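BH2092 protein (Bacillus halodurans, PDB 3NHV) is of unknown function but carries a rhodanese-like domain, the fold of sulfurtransferases that move sulfur by way of a cysteine persulfide, and may share that chemistry. Local coordinates at residues V37-A42 and I75-W80; K46-P51 and G106-W111; L69-V74 and L97-K102; Y16-A21 and K102-G107. All coordinates share one frame; numbering follows the deposited sequence.

In the fold
All four contacts belong to one parallel sheet, whose strands run in the order 17-19, 100-105, 74-78, 34-38 and 54-55, or to its ends. Contact 1 joins 34-38 to 74-78, its centre about 4 Å from the centre of the chain. Contact 4 adds 17-19 to 100-105, its centre about 11 Å from that of contact 1, and closes a loop in the chain that encloses contacts 1 and 3. Contact 2, where loop 48-51 meets helix 107-113, has its centre about 9 Å from that of contact 1. Contact 3 is on the other side of the chain's centre, its own centre about 21 Å from that of contact 2. Early and late residues thus interleave in one compact domain.

Contact 1 (V37-A42 and I75-W80); sequences VDVRDA and IITYCW
Arg40 sets its guanidinium group edge-on over the face of the Trp80 indole, the two planes 76° apart. CZ of Arg40 is 4.0 Å from the centroid of the six-membered ring of Trp80, close to the ring normal, a cation-pi contact, and CG of Arg40 covers the five-membered ring. The chain bends at chi2 and chi3 to make this turn, which also swings NH1 back to Asp38. There it donates to the syn lone pair of OD2 in a salt bridge (Arg40 NH1 to Asp38 OD2, 3.0 Å). The other oxygen closes an Asx turn, Asp38 OD1 accepting from Arg40 N at 2.9 Å.

Across to the neighbouring strand, the Tyr78 hydroxyl donates to Asp38 OD2 and in turn receives Ile50 N; the 2.5 Å modelled between Tyr78 OH and Asp38 OD2 is doubtfully short. With its CG between the backbone N and the carbonyl carbon (chi1 80°), the Tyr78 ring folds back over CA of Asp38. Parallel pairing underlies all this: Val37 N to Ile76 O (2.8 Å), then Tyr78 N to Val37 O and Val39 N to Tyr78 O (both 3.3 Å). On the other face of the sheet Val37 CG2 meets Ile75 CG2; just past the strand, Val39 CG2 lies 4.0 Å from Thr77 CB.

Strand 74-78 leads into the loop holding Cys79, disulfide-bonded to Cys84, a placement consistent with the rhodanese active-site loop. Beside it, the buried Arg40 charge is probably balanced by Asp38, itself gripped at both oxygens, with further help from the indole face and Cys48 O.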
# COMPACT_ATOMS: atom_id res chain seq x y z
N VAL B 37 -8.80 0.73 17.19
CA VAL B 37 -10.11 0.19 16.83
C VAL B 37 -10.04 -0.79 15.65
O VAL B 37 -9.62 -0.43 14.55
CB VAL B 37 -11.10 1.33 16.44
CG1 VAL B 37 -12.48 0.75 16.14
CG2 VAL B 37 -11.18 2.36 17.55
N ASP B 38 -10.46 -2.03 15.90
CA ASP B 38 -10.49 -3.07 14.87
C ASP B 38 -11.82 -2.86 14.15
O ASP B 38 -12.88 -2.96 14.77
CB ASP B 38 -10.45 -4.46 15.49
CG ASP B 38 -10.25 -5.56 14.47
OD1 ASP B 38 -10.83 -5.49 13.37
OD2 ASP B 38 -9.50 -6.52 14.77
N VAL B 39 -11.76 -2.56 12.86
CA VAL B 39 -12.93 -2.29 12.04
C VAL B 39 -13.49 -3.50 11.30
O VAL B 39 -14.54 -3.41 10.67
CB VAL B 39 -12.60 -1.19 11.01
CG1 VAL B 39 -13.73 -1.02 10.03
CG2 VAL B 39 -12.30 0.11 11.72
N ARG B 40 -12.79 -4.62 11.36
CA ARG B 40 -13.26 -5.81 10.65
C ARG B 40 -14.54 -6.37 11.28
O ARG B 40 -15.12 -5.78 12.18
CB ARG B 40 -12.19 -6.90 10.66
CG ARG B 40 -10.81 -6.46 10.22
CD ARG B 40 -9.77 -7.05 11.16
NE ARG B 40 -9.42 -8.44 10.89
CZ ARG B 40 -9.17 -9.33 11.84
NH1 ARG B 40 -9.25 -8.99 13.12
NH2 ARG B 40 -8.80 -10.57 11.52
N ASP B 41 -14.95 -7.54 10.79
CA ASP B 41 -16.13 -8.21 11.30
C ASP B 41 -15.92 -8.64 12.74
O ASP B 41 -14.83 -9.09 13.10
CB ASP B 41 -16.42 -9.47 10.48
CG ASP B 41 -17.55 -10.27 11.07
OD1 ASP B 41 -18.71 -10.01 10.71
OD2 ASP B 41 -17.27 -11.15 11.93
N ALA B 42 -16.96 -8.54 13.56
CA ALA B 42 -16.87 -8.92 14.98
C ALA B 42 -16.22 -10.29 15.20
O ALA B 42 -15.34 -10.43 16.04
CB ALA B 42 -18.25 -8.90 15.61
N ILE B 75 -7.83 8.14 17.32
CA ILE B 75 -8.32 6.82 16.90
C ILE B 75 -7.43 6.23 15.80
O ILE B 75 -7.08 6.91 14.83
CB ILE B 75 -9.80 6.89 16.37
CG1 ILE B 75 -10.77 7.14 17.53
CG2 ILE B 75 -10.21 5.59 15.71
CD1 ILE B 75 -10.73 8.54 18.07
N ILE B 76 -7.05 4.96 15.98
CA ILE B 76 -6.21 4.25 15.03
C ILE B 76 -7.03 3.08 14.51
O ILE B 76 -7.36 2.17 15.26
CB ILE B 76 -4.93 3.67 15.69
CG1 ILE B 76 -4.17 4.78 16.44
CG2 ILE B 76 -4.01 3.06 14.63
CD1 ILE B 76 -3.56 5.83 15.53
N THR B 77 -7.37 3.10 13.22
CA THR B 77 -8.17 2.03 12.65
C THR B 77 -7.31 1.03 11.90
O THR B 77 -6.28 1.40 11.34
CB THR B 77 -9.21 2.59 11.66
OG1 THR B 77 -8.52 3.21 10.56
CG2 THR B 77 -10.09 3.62 12.34
N TYR B 78 -7.72 -0.23 11.89
CA TYR B 78 -6.98 -1.23 11.14
C TYR B 78 -7.91 -2.30 10.61
O TYR B 78 -8.87 -2.69 11.28
CB TYR B 78 -5.86 -1.83 12.00
CG TYR B 78 -6.29 -2.90 12.99
CD1 TYR B 78 -6.51 -4.21 12.57
CD2 TYR B 78 -6.44 -2.60 14.34
CE1 TYR B 78 -6.87 -5.19 13.48
CE2 TYR B 78 -6.80 -3.58 15.25
CZ TYR B 78 -7.01 -4.87 14.82
OH TYR B 78 -7.33 -5.85 15.73
N CYS B 79 -7.65 -2.75 9.39
CA CYS B 79 -8.43 -3.78 8.74
C CYS B 79 -7.51 -4.99 8.56
O CYS B 79 -6.54 -5.13 9.30
CB CYS B 79 -8.95 -3.30 7.37
SG CYS B 79 -9.75 -4.62 6.39
N TRP B 80 -7.80 -5.85 7.60
CA TRP B 80 -6.96 -7.01 7.39
C TRP B 80 -5.56 -6.67 6.95
O TRP B 80 -4.59 -7.08 7.60
CB TRP B 80 -7.59 -7.95 6.36
CG TRP B 80 -8.78 -8.66 6.89
CD1 TRP B 80 -10.08 -8.24 6.84
CD2 TRP B 80 -8.79 -9.91 7.59
NE1 TRP B 80 -10.89 -9.15 7.46
CE2 TRP B 80 -10.13 -10.18 7.94
CE3 TRP B 80 -7.79 -10.82 7.96
CZ2 TRP B 80 -10.50 -11.33 8.63
CZ3 TRP B 80 -8.16 -11.96 8.66
CH2 TRP B 80 -9.51 -12.21 8.99

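Contact 2 (K46-P51 and G106-W111); sequences KECHIP and GGIEYW
This is a buried apolar contact between the loop that leaves helix 42-47 and the N-terminal part of helix 107-113, near the C-terminal ends of the central strands. Two side chains of the helix segment, Ile108 and Trp111, point at the loop. Ile50 lies across one face of the Trp111 indole: its CG1 is 4.2 Å from the centroid of the five-membered ring of Trp111, almost on the ring normal, while CG2 of Ile50 sits 4.1 Å from CZ2, toward the outer part of the six-membered ring. The indole is turned to the loop because its CG is anti to the backbone N (chi1 167°). Its NE1 donates to Glu117 O, which satisfies the indole N-H and limits the ring's rotation, and Leu23 and Ser24 of helix 20-28 also pack on it.

One turn back, the extended Ile108 chain drives its CD1 end-on into the loop backbone. CD1 of Ile108 is 3.5 Å from Cys48 O and 3.7 Å from Cys48 SG, and its CG1 comes within 4.3 Å of Ile50 CG1. Tyr110 N bonds to Gly106 O at 3.1 Å.

Backbone bonds from Ile108 to Cys79 and from Glu109 to Trp80 hold the same turn against the loop that follows strand 74-78. A helix packed beside that loop fits the rhodanese fold, whose active-site loop follows the corresponding strand.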
# COMPACT_ATOMS: atom_id res chain seq x y z
N LYS B 46 -12.90 -11.33 17.56
CA LYS B 46 -12.96 -12.29 18.66
C LYS B 46 -11.98 -13.45 18.48
O LYS B 46 -11.51 -14.02 19.47
CB LYS B 46 -14.40 -12.81 18.82
CG LYS B 46 -14.74 -13.41 20.19
CD LYS B 46 -14.37 -14.90 20.30
CE LYS B 46 -15.20 -15.79 19.35
NZ LYS B 46 -16.67 -15.73 19.61
N GLU B 47 -11.64 -13.78 17.24
CA GLU B 47 -10.70 -14.86 16.96
C GLU B 47 -9.25 -14.41 17.12
O GLU B 47 -8.46 -15.06 17.81
CB GLU B 47 -10.88 -15.38 15.53
CG GLU B 47 -12.24 -15.99 15.25
CD GLU B 47 -12.33 -16.58 13.86
OE1 GLU B 47 -11.51 -17.47 13.53
OE2 GLU B 47 -13.22 -16.16 13.08
N CYS B 48 -8.91 -13.31 16.46
CA CYS B 48 -7.56 -12.76 16.49
C CYS B 48 -7.54 -11.25 16.29
O CYS B 48 -8.02 -10.75 15.28
CB CYS B 48 -6.72 -13.43 15.40
SG CYS B 48 -5.06 -12.78 15.22
N HIS B 49 -6.99 -10.53 17.26
CA HIS B 49 -6.91 -9.08 17.17
C HIS B 49 -5.67 -8.50 17.83
O HIS B 49 -4.91 -9.21 18.49
CB HIS B 49 -8.18 -8.44 17.75
CG HIS B 49 -8.38 -8.69 19.21
ND1 HIS B 49 -7.55 -8.18 20.18
CD2 HIS B 49 -9.35 -9.38 19.87
CE1 HIS B 49 -8.00 -8.53 21.37
NE2 HIS B 49 -9.09 -9.26 21.21
N ILE B 50 -5.46 -7.21 17.66
CA ILE B 50 -4.30 -6.54 18.23
C ILE B 50 -4.52 -6.14 19.68
O ILE B 50 -5.55 -5.57 20.03
CB ILE B 50 -3.95 -5.28 17.44
CG1 ILE B 50 -3.60 -5.66 16.01
CG2 ILE B 50 -2.78 -4.56 18.11
CD1 ILE B 50 -3.36 -4.47 15.13
N PRO B 51 -3.55 -6.42 20.55
CA PRO B 51 -3.67 -6.07 21.96
C PRO B 51 -4.08 -4.62 22.20
O PRO B 51 -3.62 -3.71 21.51
CB PRO B 51 -2.27 -6.39 22.50
CG PRO B 51 -1.88 -7.59 21.69
CD PRO B 51 -2.32 -7.20 20.29
N GLY B 106 -0.86 -1.81 6.65
CA GLY B 106 -0.37 -3.16 6.89
C GLY B 106 -1.42 -4.00 7.59
O GLY B 106 -1.43 -5.23 7.48
N GLY B 107 -2.31 -3.33 8.32
CA GLY B 107 -3.36 -4.04 9.02
C GLY B 107 -2.80 -5.07 9.99
O GLY B 107 -1.65 -4.98 10.41
N ILE B 108 -3.62 -6.06 10.33
CA ILE B 108 -3.20 -7.10 11.25
C ILE B 108 -2.33 -8.10 10.53
O ILE B 108 -1.56 -8.83 11.15
CB ILE B 108 -4.43 -7.81 11.87
CG1 ILE B 108 -3.98 -8.73 13.01
CG2 ILE B 108 -5.17 -8.60 10.80
CD1 ILE B 108 -5.13 -9.31 13.83
N GLU B 109 -2.44 -8.14 9.21
CA GLU B 109 -1.64 -9.05 8.44
C GLU B 109 -0.16 -8.79 8.69
O GLU B 109 0.57 -9.67 9.12
CB GLU B 109 -1.94 -8.89 6.96
CG GLU B 109 -0.99 -9.69 6.11
CD GLU B 109 -1.13 -9.40 4.64
OE1 GLU B 109 -0.24 -9.83 3.88
OE2 GLU B 109 -2.13 -8.75 4.25
N TYR B 110 0.29 -7.57 8.44
CA TYR B 110 1.70 -7.27 8.65
C TYR B 110 2.07 -7.12 10.12
O TYR B 110 3.25 -7.14 10.47
CB TYR B 110 2.10 -6.03 7.84
CG TYR B 110 2.53 -6.40 6.43
CD1 TYR B 110 3.87 -6.72 6.15
CD2 TYR B 110 1.60 -6.51 5.39
CE1 TYR B 110 4.27 -7.14 4.88
CE2 TYR B 110 2.00 -6.94 4.11
CZ TYR B 110 3.33 -7.25 3.87
OH TYR B 110 3.72 -7.69 2.63
N TRP B 111 1.07 -6.99 10.99
CA TRP B 111 1.34 -6.88 12.41
C TRP B 111 1.84 -8.23 12.89
O TRP B 111 2.80 -8.32 13.67
CB TRP B 111 0.07 -6.50 13.17
CG TRP B 111 0.22 -6.67 14.63
CD1 TRP B 111 -0.02 -7.80 15.35
CD2 TRP B 111 0.72 -5.70 15.56
NE1 TRP B 111 0.30 -7.60 16.67
CE2 TRP B 111 0.76 -6.32 16.83
CE3 TRP B 111 1.15 -4.37 15.44
CZ2 TRP B 111 1.21 -5.65 17.97
CZ3 TRP B 111 1.60 -3.70 16.58
CH2 TRP B 111 1.63 -4.35 17.83

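Contact 3 (L69-V74 and L97-K102); sequences LSKEKV and LGFRVK
The Phe99 ring packs against Leu69, Ser70 and Lys71 where a beta-alpha-beta crossover starts and ends: strand 74-78 is about to begin, and helix 86-96 has just finished in a Schellman motif at Gly98 before strand 100-105 starts. CG of Phe99 is anti to the carbonyl carbon (chi1 -78°), and this carries the ring to the loop before Val74. The loop's carbonyls meet the ring at its edge: Leu69 O is 3.4 Å from CZ of Phe99, and Ser70 O is 3.5 Å from CE2. CB of Leu69 adds an apolar touch at the same end of the ring, while Ile75 and Thr66 pack on Phe99 from elsewhere.

Lys71 covers a face. Bent at chi2 (-84°), it runs its methylene chain across the ring at about a right angle, and CD of Lys71 stands 3.7 Å from the Phe99 centroid, a CH-pi contact. A second bend, at chi4 (60°), lifts the end away from the ring, so NZ of Lys71 stands high over it, 5.2 Å from the Phe99 centroid, at most a weak cation-pi attraction. CE of Lys71 lies 3.3 Å from Leu97 O, so the end of the chain reaches the last carbonyls of the helix terminus.

Within the loop, Ser70 OG accepts from Glu72 N at 3.1 Å, an ST turn around Lys71. Val74 begins strand 74-78 and packs side chain against the backbone of the next strand: its CG1 rests 3.7 Å from Arg100 O and 4.2 Å from Val101 CA.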
# COMPACT_ATOMS: atom_id res chain seq x y z
N LEU B 69 -16.09 7.11 23.78
CA LEU B 69 -14.70 7.31 23.37
C LEU B 69 -14.28 8.76 23.49
O LEU B 69 -14.98 9.65 23.01
CB LEU B 69 -14.49 6.83 21.93
CG LEU B 69 -14.82 5.35 21.71
CD1 LEU B 69 -14.53 4.96 20.27
CD2 LEU B 69 -14.01 4.51 22.67
N SER B 70 -13.14 9.00 24.12
CA SER B 70 -12.65 10.36 24.31
C SER B 70 -12.18 11.07 23.03
O SER B 70 -11.44 10.51 22.24
CB SER B 70 -11.51 10.36 25.33
OG SER B 70 -10.91 11.64 25.42
N LYS B 71 -12.62 12.32 22.86
CA LYS B 71 -12.24 13.13 21.70
C LYS B 71 -10.85 13.72 21.90
O LYS B 71 -10.29 14.33 20.99
CB LYS B 71 -13.23 14.28 21.50
CG LYS B 71 -14.64 13.88 21.10
CD LYS B 71 -14.78 13.67 19.61
CE LYS B 71 -16.22 13.36 19.22
NZ LYS B 71 -17.18 14.46 19.57
N GLU B 72 -10.29 13.56 23.10
CA GLU B 72 -8.97 14.10 23.38
C GLU B 72 -7.88 13.17 22.89
O GLU B 72 -6.73 13.57 22.75
CB GLU B 72 -8.79 14.33 24.88
CG GLU B 72 -9.62 15.46 25.46
CD GLU B 72 -9.51 16.73 24.63
OE1 GLU B 72 -10.32 16.89 23.68
OE2 GLU B 72 -8.62 17.57 24.92
N LYS B 73 -8.25 11.92 22.65
CA LYS B 73 -7.30 10.92 22.19
C LYS B 73 -7.30 10.83 20.67
O LYS B 73 -7.94 11.64 20.00
CB LYS B 73 -7.67 9.57 22.79
CG LYS B 73 -7.64 9.55 24.31
CD LYS B 73 -8.04 8.20 24.82
CE LYS B 73 -7.71 8.04 26.28
NZ LYS B 73 -8.04 6.65 26.71
N VAL B 74 -6.58 9.86 20.12
CA VAL B 74 -6.53 9.69 18.67
C VAL B 74 -6.97 8.27 18.33
O VAL B 74 -6.55 7.32 18.98
CB VAL B 74 -5.12 9.90 18.11
CG1 VAL B 74 -5.14 9.67 16.61
CG2 VAL B 74 -4.64 11.32 18.41
N LEU B 97 -17.50 12.21 12.75
CA LEU B 97 -18.01 12.28 14.12
C LEU B 97 -17.21 13.26 14.98
O LEU B 97 -17.48 13.40 16.17
CB LEU B 97 -17.99 10.89 14.76
CG LEU B 97 -18.98 9.86 14.22
CD1 LEU B 97 -18.57 8.45 14.61
CD2 LEU B 97 -20.38 10.18 14.74
N GLY B 98 -16.23 13.93 14.37
CA GLY B 98 -15.42 14.90 15.10
C GLY B 98 -14.15 14.37 15.75
O GLY B 98 -13.45 15.13 16.42
N PHE B 99 -13.85 13.09 15.56
CA PHE B 99 -12.65 12.47 16.13
C PHE B 99 -11.38 12.71 15.31
O PHE B 99 -11.43 12.96 14.11
CB PHE B 99 -12.84 10.95 16.26
CG PHE B 99 -13.68 10.53 17.43
CD1 PHE B 99 -14.96 10.02 17.25
CD2 PHE B 99 -13.18 10.63 18.73
CE1 PHE B 99 -15.73 9.62 18.34
CE2 PHE B 99 -13.94 10.24 19.82
CZ PHE B 99 -15.21 9.73 19.63
N ARG B 100 -10.23 12.64 15.99
CA ARG B 100 -8.93 12.77 15.32
C ARG B 100 -8.60 11.30 15.04
O ARG B 100 -8.72 10.45 15.94
CB ARG B 100 -7.89 13.39 16.26
CG ARG B 100 -8.20 14.82 16.70
CD ARG B 100 -7.81 15.85 15.64
NE ARG B 100 -8.21 17.21 16.02
CZ ARG B 100 -7.57 18.31 15.62
NH1 ARG B 100 -6.50 18.21 14.83
NH2 ARG B 100 -8.00 19.51 16.00
N VAL B 101 -8.19 11.00 13.82
CA VAL B 101 -7.94 9.61 13.47
C VAL B 101 -6.84 9.40 12.44
O VAL B 101 -6.55 10.29 11.64
CB VAL B 101 -9.24 9.00 12.91
CG1 VAL B 101 -9.64 9.75 11.65
CG2 VAL B 101 -9.06 7.51 12.62
N LYS B 102 -6.24 8.21 12.49
CA LYS B 102 -5.18 7.79 11.58
C LYS B 102 -5.45 6.31 11.26
O LYS B 102 -5.97 5.59 12.12
CB LYS B 102 -3.80 7.90 12.24
CG LYS B 102 -3.38 9.31 12.65
CD LYS B 102 -1.92 9.35 13.11
CE LYS B 102 -1.43 10.79 13.23
NZ LYS B 102 0.06 10.91 13.13

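Contact 4 (Y16-A21 and K102-G107); sequences YETDIA and KELIGG
Strands 17-19 and 102-105 pair in parallel along one margin of the rhodanese-like sheet, 17-19 being the outermost strand there within this chain. Three backbone bonds make the pairing: Glu103 N to Tyr16 O (3.2 Å), Thr18 N to Glu103 O (3.1 Å) and Ile105 N to Thr18 O (3.1 Å).

Among the polar side chains, Glu17 and Glu103 share a face with their charged ends near one another, OE1 of Glu17 5.1 Å from OE2 of Glu103. Each has help: Glu103 bonds to Thr88 and makes a salt bridge to Lys13 of the third subunit, and Glu17 OE2 bonds to Asn85 of the second subunit. That subunit's Asn85 N also reaches Asp19 OD2, while Asp19 OD1 caps helix 20-28 at Asp22 N. This edge therefore lies against neighbouring subunits of the three-chain assembly.

Van der Waals packing runs along both faces. Ile105 lays CG2 against the Glu17 carboxylate carbon and CD1 against Asp19, CD1 being 3.8 Å from Asp19 CB. On the Thr18 side, Leu104, with CG anti to the backbone N (chi1 179°), turns CD1 under the strand, 3.4 Å from Thr18 O. Its other branch meets helix 20-28, Leu104 CD2 to Ile20 CD1 at 4.0 Å. At the end of the type II turn from Leu104 to Gly107, that same Ile20 CD1 comes within 3.5 Å of Gly107 O.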
# COMPACT_ATOMS: atom_id res chain seq x y z
N TYR B 16 -1.96 11.25 8.41
CA TYR B 16 -3.19 10.46 8.30
C TYR B 16 -2.95 8.97 8.50
O TYR B 16 -3.85 8.16 8.29
CB TYR B 16 -3.86 10.68 6.93
CG TYR B 16 -4.37 12.09 6.70
CD1 TYR B 16 -5.35 12.63 7.54
CD2 TYR B 16 -3.87 12.89 5.68
CE1 TYR B 16 -5.81 13.93 7.37
CE2 TYR B 16 -4.32 14.19 5.49
CZ TYR B 16 -5.29 14.71 6.35
OH TYR B 16 -5.74 16.00 6.19
N GLU B 17 -1.75 8.60 8.92
CA GLU B 17 -1.46 7.19 9.10
C GLU B 17 -0.38 6.87 10.13
O GLU B 17 0.24 7.76 10.70
CB GLU B 17 -1.09 6.56 7.75
CG GLU B 17 0.07 7.25 7.04
CD GLU B 17 0.35 6.69 5.64
OE1 GLU B 17 -0.59 6.63 4.81
OE2 GLU B 17 1.52 6.33 5.36
N THR B 18 -0.20 5.58 10.36
CA THR B 18 0.79 5.10 11.29
C THR B 18 1.12 3.69 10.86
O THR B 18 0.28 3.01 10.26
CB THR B 18 0.27 5.11 12.74
OG1 THR B 18 1.23 4.49 13.60
CG2 THR B 18 -1.05 4.36 12.83
N ASP B 19 2.33 3.24 11.16
CA ASP B 19 2.73 1.90 10.76
C ASP B 19 2.89 0.95 11.94
O ASP B 19 2.84 1.35 13.09
CB ASP B 19 4.02 1.96 9.92
CG ASP B 19 5.25 2.39 10.71
OD1 ASP B 19 5.17 2.58 11.95
OD2 ASP B 19 6.33 2.52 10.08
N ILE B 20 3.08 -0.33 11.62
CA ILE B 20 3.24 -1.37 12.61
C ILE B 20 4.27 -0.99 13.67
O ILE B 20 4.02 -1.09 14.87
CB ILE B 20 3.65 -2.69 11.95
CG1 ILE B 20 2.61 -3.07 10.89
CG2 ILE B 20 3.75 -3.80 12.98
CD1 ILE B 20 1.22 -3.24 11.45
N ALA B 21 5.44 -0.55 13.22
CA ALA B 21 6.51 -0.16 14.12
C ALA B 21 6.03 0.87 15.14
O ALA B 21 6.16 0.68 16.34
CB ALA B 21 7.68 0.41 13.32
N LYS B 102 -6.24 8.21 12.49
CA LYS B 102 -5.18 7.79 11.58
C LYS B 102 -5.45 6.31 11.26
O LYS B 102 -5.97 5.59 12.12
CB LYS B 102 -3.80 7.90 12.24
CG LYS B 102 -3.38 9.31 12.65
CD LYS B 102 -1.92 9.35 13.11
CE LYS B 102 -1.43 10.79 13.23
NZ LYS B 102 0.06 10.91 13.13
N GLU B 103 -5.10 5.87 10.06
CA GLU B 103 -5.30 4.47 9.68
C GLU B 103 -3.96 3.75 9.75
O GLU B 103 -2.92 4.34 9.47
CB GLU B 103 -5.88 4.34 8.27
CG GLU B 103 -4.96 4.83 7.16
CD GLU B 103 -5.64 4.84 5.79
OE1 GLU B 103 -6.16 3.78 5.37
OE2 GLU B 103 -5.65 5.91 5.15
N LEU B 104 -4.01 2.48 10.13
CA LEU B 104 -2.81 1.65 10.25
C LEU B 104 -2.53 0.92 8.94
O LEU B 104 -3.33 0.08 8.51
CB LEU B 104 -3.00 0.62 11.36
CG LEU B 104 -1.82 -0.32 11.58
CD1 LEU B 104 -0.67 0.45 12.21
CD2 LEU B 104 -2.23 -1.47 12.48
N ILE B 105 -1.40 1.23 8.32
CA ILE B 105 -1.01 0.57 7.07
C ILE B 105 -0.44 -0.80 7.40
O ILE B 105 0.37 -0.95 8.32
CB ILE B 105 0.07 1.38 6.30
CG1 ILE B 105 1.31 1.54 7.17
CG2 ILE B 105 -0.47 2.74 5.92
CD1 ILE B 105 2.52 2.07 6.41
N GLY B 106 -0.86 -1.81 6.65
CA GLY B 106 -0.37 -3.16 6.89
C GLY B 106 -1.42 -4.00 7.59
O GLY B 106 -1.43 -5.23 7.48
N GLY B 107 -2.31 -3.33 8.32
CA GLY B 107 -3.36 -4.04 9.02
C GLY B 107 -2.80 -5.07 9.99
O GLY B 107 -1.65 -4.98 10.41